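Local coordinates for beta-lactamase-related domain-containing protein (Bacteroides dorei DSM 17855, PDB 5TGF) that probably acts as a hydrolase of the serine beta-lactamase and penicillin-binding-protein family and binds calcium, its natural substrate being uncertain, at residues 116-128 and 187-199. Numbering follows the deposited sequence.
Sequences APRVDNYNHLDSA and APVNTDGGHAPML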
ATOM      1  N   ALA A 116       9.519 -21.443   4.462  1.00 16.88           N
ATOM      2  CA  ALA A 116       9.593 -22.184   3.213  1.00 19.64           C
ATOM      3  C   ALA A 116       9.462 -23.700   3.484  1.00 20.26           C
ATOM      4  O   ALA A 116       9.854 -24.183   4.546  1.00 19.72           O
ATOM      5  CB  ALA A 116      10.900 -21.850   2.498  1.00 22.45           C
ATOM      6  N   PRO A 117       8.763 -24.429   2.602  1.00 17.14           N
ATOM      7  CA  PRO A 117       8.288 -23.992   1.303  1.00 17.87           C
ATOM      8  C   PRO A 117       6.833 -23.507   1.310  1.00 17.10           C
ATOM      9  O   PRO A 117       6.261 -23.308   0.227  1.00 15.90           O
ATOM     10  CB  PRO A 117       8.400 -25.268   0.461  1.00 19.06           C
ATOM     11  CG  PRO A 117       8.116 -26.368   1.426  1.00 18.54           C
ATOM     12  CD  PRO A 117       8.661 -25.898   2.756  1.00 19.89           C
ATOM     13  N   ARG A 118       6.255 -23.318   2.489  1.00 17.08           N
ATOM     14  CA  ARG A 118       4.853 -22.902   2.633  1.00 18.97           C
ATOM     15  C   ARG A 118       4.691 -21.451   2.109  1.00 20.16           C
ATOM     16  O   ARG A 118       5.624 -20.632   2.202  1.00 18.52           O
ATOM     17  CB  ARG A 118       4.394 -22.986   4.091  1.00 23.63           C
ATOM     18  CG  ARG A 118       3.869 -24.355   4.570  1.00 35.08           C
ATOM     19  CD  ARG A 118       2.382 -24.638   4.185  1.00 41.48           C
ATOM     20  NE  ARG A 118       1.389 -23.600   4.564  1.00 44.42           N
ATOM     21  CZ  ARG A 118       0.478 -23.031   3.742  1.00 51.31           C
ATOM     22  NH1 ARG A 118       0.374 -23.373   2.463  1.00 47.10           N
ATOM     23  NH2 ARG A 118      -0.358 -22.098   4.196  1.00 47.57           N
ATOM     24  N   VAL A 119       3.536 -21.154   1.530  1.00 17.65           N
ATOM     25  CA  VAL A 119       3.198 -19.786   1.120  1.00 19.08           C
ATOM     26  C   VAL A 119       1.760 -19.469   1.563  1.00 17.62           C
ATOM     27  O   VAL A 119       0.858 -20.274   1.340  1.00 17.30           O
ATOM     28  CB  VAL A 119       3.230 -19.630  -0.399  1.00 20.68           C
ATOM     29  CG1 VAL A 119       2.987 -18.166  -0.776  1.00 21.98           C
ATOM     30  CG2 VAL A 119       4.562 -20.111  -0.963  1.00 24.26           C
ATOM     31  N   ASP A 120       1.550 -18.352   2.238  1.00 17.11           N
ATOM     32  CA  ASP A 120       0.175 -17.940   2.632  1.00 15.29           C
ATOM     33  C   ASP A 120      -0.571 -17.433   1.405  1.00 14.75           C
ATOM     34  O   ASP A 120      -0.291 -16.322   0.954  1.00 13.97           O
ATOM     35  CB  ASP A 120       0.204 -16.818   3.690  1.00 15.27           C
ATOM     36  CG  ASP A 120      -1.203 -16.316   4.079  1.00 17.04           C
ATOM     37  OD1 ASP A 120      -2.152 -16.485   3.271  1.00 17.04           O
ATOM     38  OD2 ASP A 120      -1.372 -15.729   5.194  1.00 16.11           O
ATOM     39  N   ASN A 121      -1.415 -18.300   0.821  1.00 16.10           N
ATOM     40  CA  ASN A 121      -2.315 -17.959  -0.290  1.00 15.93           C
ATOM     41  C   ASN A 121      -3.786 -18.085   0.170  1.00 17.64           C
ATOM     42  O   ASN A 121      -4.689 -18.248  -0.653  1.00 17.66           O
ATOM     43  CB  ASN A 121      -2.088 -18.896  -1.491  1.00 16.32           C
ATOM     44  CG  ASN A 121      -0.742 -18.693  -2.155  1.00 16.28           C
ATOM     45  OD1 ASN A 121      -0.276 -17.571  -2.291  1.00 18.55           O
ATOM     46  ND2 ASN A 121      -0.136 -19.779  -2.618  1.00 15.59           N
ATOM     47  N   TYR A 122      -4.032 -17.993   1.468  1.00 15.96           N
ATOM     48  CA  TYR A 122      -5.379 -18.235   2.007  1.00 16.21           C
ATOM     49  C   TYR A 122      -6.412 -17.270   1.425  1.00 16.84           C
ATOM     50  O   TYR A 122      -6.179 -16.091   1.366  1.00 15.31           O
ATOM     51  CB  TYR A 122      -5.377 -18.087   3.524  1.00 17.31           C
ATOM     52  CG  TYR A 122      -4.708 -19.259   4.255  1.00 19.12           C
ATOM     53  CD1 TYR A 122      -5.416 -20.427   4.476  1.00 24.21           C
ATOM     54  CD2 TYR A 122      -3.412 -19.175   4.738  1.00 18.62           C
ATOM     55  CE1 TYR A 122      -4.862 -21.483   5.177  1.00 25.82           C
ATOM     56  CE2 TYR A 122      -2.842 -20.217   5.442  1.00 21.71           C
ATOM     57  CZ  TYR A 122      -3.574 -21.384   5.649  1.00 26.15           C
ATOM     58  OH  TYR A 122      -3.076 -22.475   6.357  1.00 28.20           O
ATOM     59  N   ASN A 123      -7.593 -17.785   1.143  1.00 17.65           N
ATOM     60  CA  ASN A 123      -8.739 -16.931   0.780  1.00 17.80           C
ATOM     61  C   ASN A 123      -9.674 -16.650   1.953  1.00 16.78           C
ATOM     62  O   ASN A 123     -10.663 -15.914   1.803  1.00 17.97           O
ATOM     63  CB  ASN A 123      -9.496 -17.544  -0.382  1.00 18.06           C
ATOM     64  CG  ASN A 123      -8.709 -17.507  -1.650  1.00 18.59           C
ATOM     65  OD1 ASN A 123      -8.157 -16.474  -2.025  1.00 20.03           O
ATOM     66  ND2 ASN A 123      -8.713 -18.599  -2.361  1.00 19.05           N
ATOM     67  N   HIS A 124      -9.316 -17.141   3.137  1.00 16.72           N
ATOM     68  CA  HIS A 124     -10.037 -16.787   4.352  1.00 17.33           C
ATOM     69  C   HIS A 124      -9.094 -16.452   5.464  1.00 16.97           C
ATOM     70  O   HIS A 124      -8.190 -17.247   5.815  1.00 17.80           O
ATOM     71  CB  HIS A 124     -10.967 -17.932   4.788  1.00 20.58           C
ATOM     72  CG  HIS A 124     -11.923 -18.352   3.729  1.00 21.33           C
ATOM     73  ND1 HIS A 124     -13.084 -17.660   3.459  1.00 23.62           N
ATOM     74  CD2 HIS A 124     -11.842 -19.333   2.799  1.00 23.46           C
ATOM     75  CE1 HIS A 124     -13.660 -18.176   2.385  1.00 24.61           C
ATOM     76  NE2 HIS A 124     -12.926 -19.195   1.971  1.00 23.43           N
ATOM     77  N   LEU A 125      -9.280 -15.279   6.048  1.00 16.74           N
ATOM     78  CA  LEU A 125      -8.336 -14.833   7.042  1.00 18.25           C
ATOM     79  C   LEU A 125      -8.368 -15.638   8.339  1.00 19.35           C
ATOM     80  O   LEU A 125      -7.347 -15.770   9.016  1.00 16.82           O
ATOM     81  CB  LEU A 125      -8.514 -13.348   7.307  1.00 16.92           C
ATOM     82  CG  LEU A 125      -8.193 -12.435   6.136  1.00 17.05           C
ATOM     83  CD1 LEU A 125      -8.328 -10.992   6.623  1.00 17.37           C
ATOM     84  CD2 LEU A 125      -6.801 -12.715   5.574  1.00 17.08           C
ATOM     85  N   ASP A 126      -9.523 -16.212   8.685  1.00 20.33           N
ATOM     86  CA  ASP A 126      -9.559 -17.021   9.895  1.00 20.80           C
ATOM     87  C   ASP A 126      -8.613 -18.212   9.833  1.00 20.41           C
ATOM     88  O   ASP A 126      -7.910 -18.498  10.811  1.00 19.86           O
ATOM     89  CB  ASP A 126     -10.989 -17.440  10.275  1.00 24.49           C
ATOM     90  CG  ASP A 126     -11.652 -18.384   9.270  1.00 27.06           C
ATOM     91  OD1 ASP A 126     -11.175 -18.587   8.127  1.00 25.21           O
ATOM     92  OD2 ASP A 126     -12.748 -18.880   9.620  1.00 27.93           O
ATOM     93  N   SER A 127      -8.549 -18.869   8.672  1.00 20.52           N
ATOM     94  CA  SER A 127      -7.574 -19.943   8.445  1.00 23.93           C
ATOM     95  C   SER A 127      -6.117 -19.423   8.399  1.00 21.19           C
ATOM     96  O   SER A 127      -5.201 -20.043   8.944  1.00 19.00           O
ATOM     97  CB  SER A 127      -7.888 -20.665   7.127  1.00 28.03           C
ATOM     98  OG  SER A 127      -9.164 -21.254   7.154  1.00 31.08           O
ATOM     99  N   ALA A 128      -5.911 -18.278   7.765  1.00 18.70           N
ATOM    100  CA  ALA A 128      -4.553 -17.680   7.714  1.00 18.06           C
ATOM    101  C   ALA A 128      -4.033 -17.413   9.102  1.00 16.95           C
ATOM    102  O   ALA A 128      -2.876 -17.690   9.389  1.00 16.22           O
ATOM    103  CB  ALA A 128      -4.538 -16.395   6.915  1.00 16.44           C
ATOM    104  N   ALA A 187      -9.345 -10.820  -3.075  1.00 15.63           N
ATOM    105  CA  ALA A 187      -9.540 -12.269  -3.135  1.00 18.35           C
ATOM    106  C   ALA A 187     -10.500 -12.566  -4.273  1.00 20.18           C
ATOM    107  O   ALA A 187     -11.349 -11.713  -4.588  1.00 19.95           O
ATOM    108  CB  ALA A 187     -10.136 -12.762  -1.824  1.00 18.04           C
ATOM    109  N   PRO A 188     -10.400 -13.765  -4.878  1.00 20.42           N
ATOM    110  CA  PRO A 188      -9.409 -14.799  -4.551  1.00 19.92           C
ATOM    111  C   PRO A 188      -7.989 -14.400  -4.918  1.00 17.89           C
ATOM    112  O   PRO A 188      -7.759 -13.602  -5.855  1.00 15.79           O
ATOM    113  CB  PRO A 188      -9.856 -16.005  -5.379  1.00 22.37           C
ATOM    114  CG  PRO A 188     -10.601 -15.420  -6.528  1.00 23.17           C
ATOM    115  CD  PRO A 188     -11.210 -14.122  -6.066  1.00 22.61           C
ATOM    116  N   VAL A 189      -7.062 -14.956  -4.155  1.00 19.63           N
ATOM    117  CA  VAL A 189      -5.634 -14.674  -4.259  1.00 19.55           C
ATOM    118  C   VAL A 189      -5.049 -15.428  -5.445  1.00 20.34           C
ATOM    119  O   VAL A 189      -5.242 -16.634  -5.550  1.00 20.01           O
ATOM    120  CB  VAL A 189      -4.957 -15.090  -2.943  1.00 20.76           C
ATOM    121  CG1 VAL A 189      -3.453 -14.926  -2.985  1.00 22.91           C
ATOM    122  CG2 VAL A 189      -5.548 -14.285  -1.812  1.00 20.79           C
ATOM    123  N   ASN A 190      -4.418 -14.710  -6.373  1.00 17.58           N
ATOM    124  CA  ASN A 190      -3.645 -15.307  -7.464  1.00 17.02           C
ATOM    125  C   ASN A 190      -2.368 -15.922  -6.894  1.00 16.09           C
ATOM    126  O   ASN A 190      -1.676 -15.294  -6.089  1.00 16.51           O
ATOM    127  CB  ASN A 190      -3.281 -14.249  -8.519  1.00 18.35           C
ATOM    128  CG  ASN A 190      -2.310 -14.765  -9.575  1.00 17.56           C
ATOM    129  OD1 ASN A 190      -1.092 -14.793  -9.365  1.00 18.25           O
ATOM    130  ND2 ASN A 190      -2.843 -15.209 -10.704  1.00 18.52           N
ATOM    131  N   THR A 191      -2.017 -17.112  -7.372  1.00 16.41           N
ATOM    132  CA  THR A 191      -0.958 -17.898  -6.751  1.00 15.99           C
ATOM    133  C   THR A 191       0.312 -18.009  -7.584  1.00 15.92           C
ATOM    134  O   THR A 191       1.171 -18.878  -7.333  1.00 18.97           O
ATOM    135  CB  THR A 191      -1.484 -19.295  -6.378  1.00 17.81           C
ATOM    136  OG1 THR A 191      -1.991 -19.912  -7.545  1.00 15.75           O
ATOM    137  CG2 THR A 191      -2.590 -19.206  -5.379  1.00 17.29           C
ATOM    138  N   ASP A 192       0.460 -17.152  -8.582  1.00 15.73           N
ATOM    139  CA  ASP A 192       1.609 -17.235  -9.479  1.00 18.90           C
ATOM    140  C   ASP A 192       2.935 -16.816  -8.835  1.00 17.32           C
ATOM    141  O   ASP A 192       4.018 -17.049  -9.380  1.00 18.29           O
ATOM    142  CB  ASP A 192       1.325 -16.428 -10.752  1.00 20.19           C
ATOM    143  CG  ASP A 192       0.140 -17.002 -11.568  1.00 24.43           C
ATOM    144  OD1 ASP A 192      -0.251 -18.184 -11.393  1.00 29.15           O
ATOM    145  OD2 ASP A 192      -0.390 -16.249 -12.392  1.00 24.52           O
ATOM    146  N   GLY A 193       2.850 -16.199  -7.675  1.00 16.72           N
ATOM    147  CA  GLY A 193       4.021 -15.777  -6.923  1.00 17.22           C
ATOM    148  C   GLY A 193       4.095 -14.271  -6.856  1.00 16.84           C
ATOM    149  O   GLY A 193       4.040 -13.571  -7.892  1.00 19.36           O
ATOM    150  N   GLY A 194       4.170 -13.753  -5.632  1.00 15.78           N
ATOM    151  CA  GLY A 194       4.259 -12.333  -5.411  1.00 14.91           C
ATOM    152  C   GLY A 194       2.949 -11.558  -5.430  1.00 14.39           C
ATOM    153  O   GLY A 194       2.965 -10.307  -5.324  1.00 12.23           O
ATOM    154  N   HIS A 195       1.831 -12.271  -5.480  1.00 12.59           N
ATOM    155  CA  HIS A 195       0.511 -11.640  -5.339  1.00 13.70           C
ATOM    156  C   HIS A 195      -0.251 -12.139  -4.113  1.00 13.51           C
ATOM    157  O   HIS A 195      -1.477 -12.350  -4.132  1.00 12.75           O
ATOM    158  CB  HIS A 195      -0.329 -11.837  -6.602  1.00 14.03           C
ATOM    159  CG  HIS A 195       0.417 -11.616  -7.884  1.00 13.53           C
ATOM    160  ND1 HIS A 195       0.309 -12.476  -8.960  1.00 15.69           N
ATOM    161  CD2 HIS A 195       1.281 -10.652  -8.266  1.00 14.19           C
ATOM    162  CE1 HIS A 195       1.099 -12.058  -9.935  1.00 15.61           C
ATOM    163  NE2 HIS A 195       1.692 -10.950  -9.537  1.00 13.22           N
ATOM    164  N   ALA A 196       0.484 -12.250  -3.022  1.00 13.78           N
ATOM    165  CA  ALA A 196       0.018 -12.871  -1.784  1.00 14.06           C
ATOM    166  C   ALA A 196       0.908 -12.360  -0.650  1.00 13.73           C
ATOM    167  O   ALA A 196       2.000 -11.871  -0.935  1.00 12.82           O
ATOM    168  CB  ALA A 196       0.129 -14.385  -1.883  1.00 14.43           C
ATOM    169  N   PRO A 197       0.429 -12.385   0.617  1.00 13.96           N
ATOM    170  CA  PRO A 197      -0.880 -12.840   1.095  1.00 13.53           C
ATOM    171  C   PRO A 197      -1.973 -11.830   0.770  1.00 12.71           C
ATOM    172  O   PRO A 197      -1.685 -10.797   0.175  1.00 12.69           O
ATOM    173  CB  PRO A 197      -0.699 -12.973   2.609  1.00 14.61           C
ATOM    174  CG  PRO A 197       0.492 -12.196   2.951  1.00 17.43           C
ATOM    175  CD  PRO A 197       1.290 -11.905   1.708  1.00 14.60           C
HETATM  176  N   MSE A 198      -3.206 -12.132   1.144  1.00 12.20           N
HETATM  177  CA  MSE A 198      -4.377 -11.306   0.709  1.00 13.54           C
HETATM  178  C   MSE A 198      -4.133  -9.814   0.816  1.00 12.27           C
HETATM  179  O   MSE A 198      -4.255  -9.077  -0.175  1.00 11.79           O
HETATM  180  CB  MSE A 198      -5.625 -11.730   1.513  1.00 13.64           C
HETATM  181  CG  MSE A 198      -6.895 -11.100   0.934  1.00 15.10           C
HETATM  182 SE   MSE A 198      -8.467 -11.426   2.088  0.68 19.81          SE
HETATM  183  CE  MSE A 198      -8.583 -13.359   1.755  1.00 19.30           C
ATOM    184  N   LEU A 199      -3.938  -9.309   2.029  1.00 12.42           N
ATOM    185  CA  LEU A 199      -3.919  -7.860   2.228  1.00 12.33           C
ATOM    186  C   LEU A 199      -2.606  -7.327   1.671  1.00 13.07           C
ATOM    187  O   LEU A 199      -2.568  -6.273   1.000  1.00 12.92           O
ATOM    188  CB  LEU A 199      -4.038  -7.463   3.701  1.00 14.12           C
ATOM    189  CG  LEU A 199      -5.496  -7.291   4.229  1.00 16.16           C
ATOM    190  CD1 LEU A 199      -6.182  -8.646   4.283  1.00 17.44           C
ATOM    191  CD2 LEU A 199      -5.535  -6.613   5.584  1.00 16.21           C
TER
HETATM  192  O   HOH W   1      -3.785 -14.780   2.045  1.00 14.27           O
HETATM  193  O   HOH W   2       2.341 -19.228  -4.896  1.00 18.74           O
HETATM  194  O   HOH W   3      -6.949 -18.541  -5.023  1.00 22.81           O
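D120 OD1 accepts from two donors where its side chain crosses the ring of P197: the backbone N of Y122 donates to it over 3.0 Å, closing an Asx turn, and a bridging water donates to it over 2.7 Å. That water also donates to Y122 O and accepts from M198 N at 2.9 Å, so it ties the turn in 116-128 to the start of helix 198-201, where P197 sits at the N-cap position. Two loops are joined here in the helical part of a beta-lactamase-type fold, one leading into helix 125-133, the other into the short helix 198-201. The other carboxylate oxygen, OD2, has a weak bond to Q153 of helix 150-163.

One direct hydrogen bond spans the loops: V189 N to N123 OD1, 2.8 Å long and nearly straight at 166°, with the donor in the carbonyl plane. With CG placed anti to the carbonyl carbon (chi1 -69°), the N123 amide serves both polar backbone atoms of V189, N directly through OD1 and O through a second water, which accepts from ND2 and donates to V189 O.

Further along, M198, a selenomethionine, extends its chain and then bends at chi3 (-69°), which brings CE within 3.3 Å of N123 O while SE lies against L125. The L125 and L199 side chains meet at about a right angle, CD1 to CD1 at 3.9 Å, and both touch F167 of helix 167-179.

Within 187-199, N190 OD1 forms a second Asx turn by accepting from D192 N; H195 ND1 reaches the same oxygen from the opposite face at 2.7 Å, while H195 NE2 bonds to H309. T191, in the middle of that turn, has its CG2 against the N121 amide, the two side chains crossing at about a right angle, and N121 OD1 comes 3.2 Å from A196 CB.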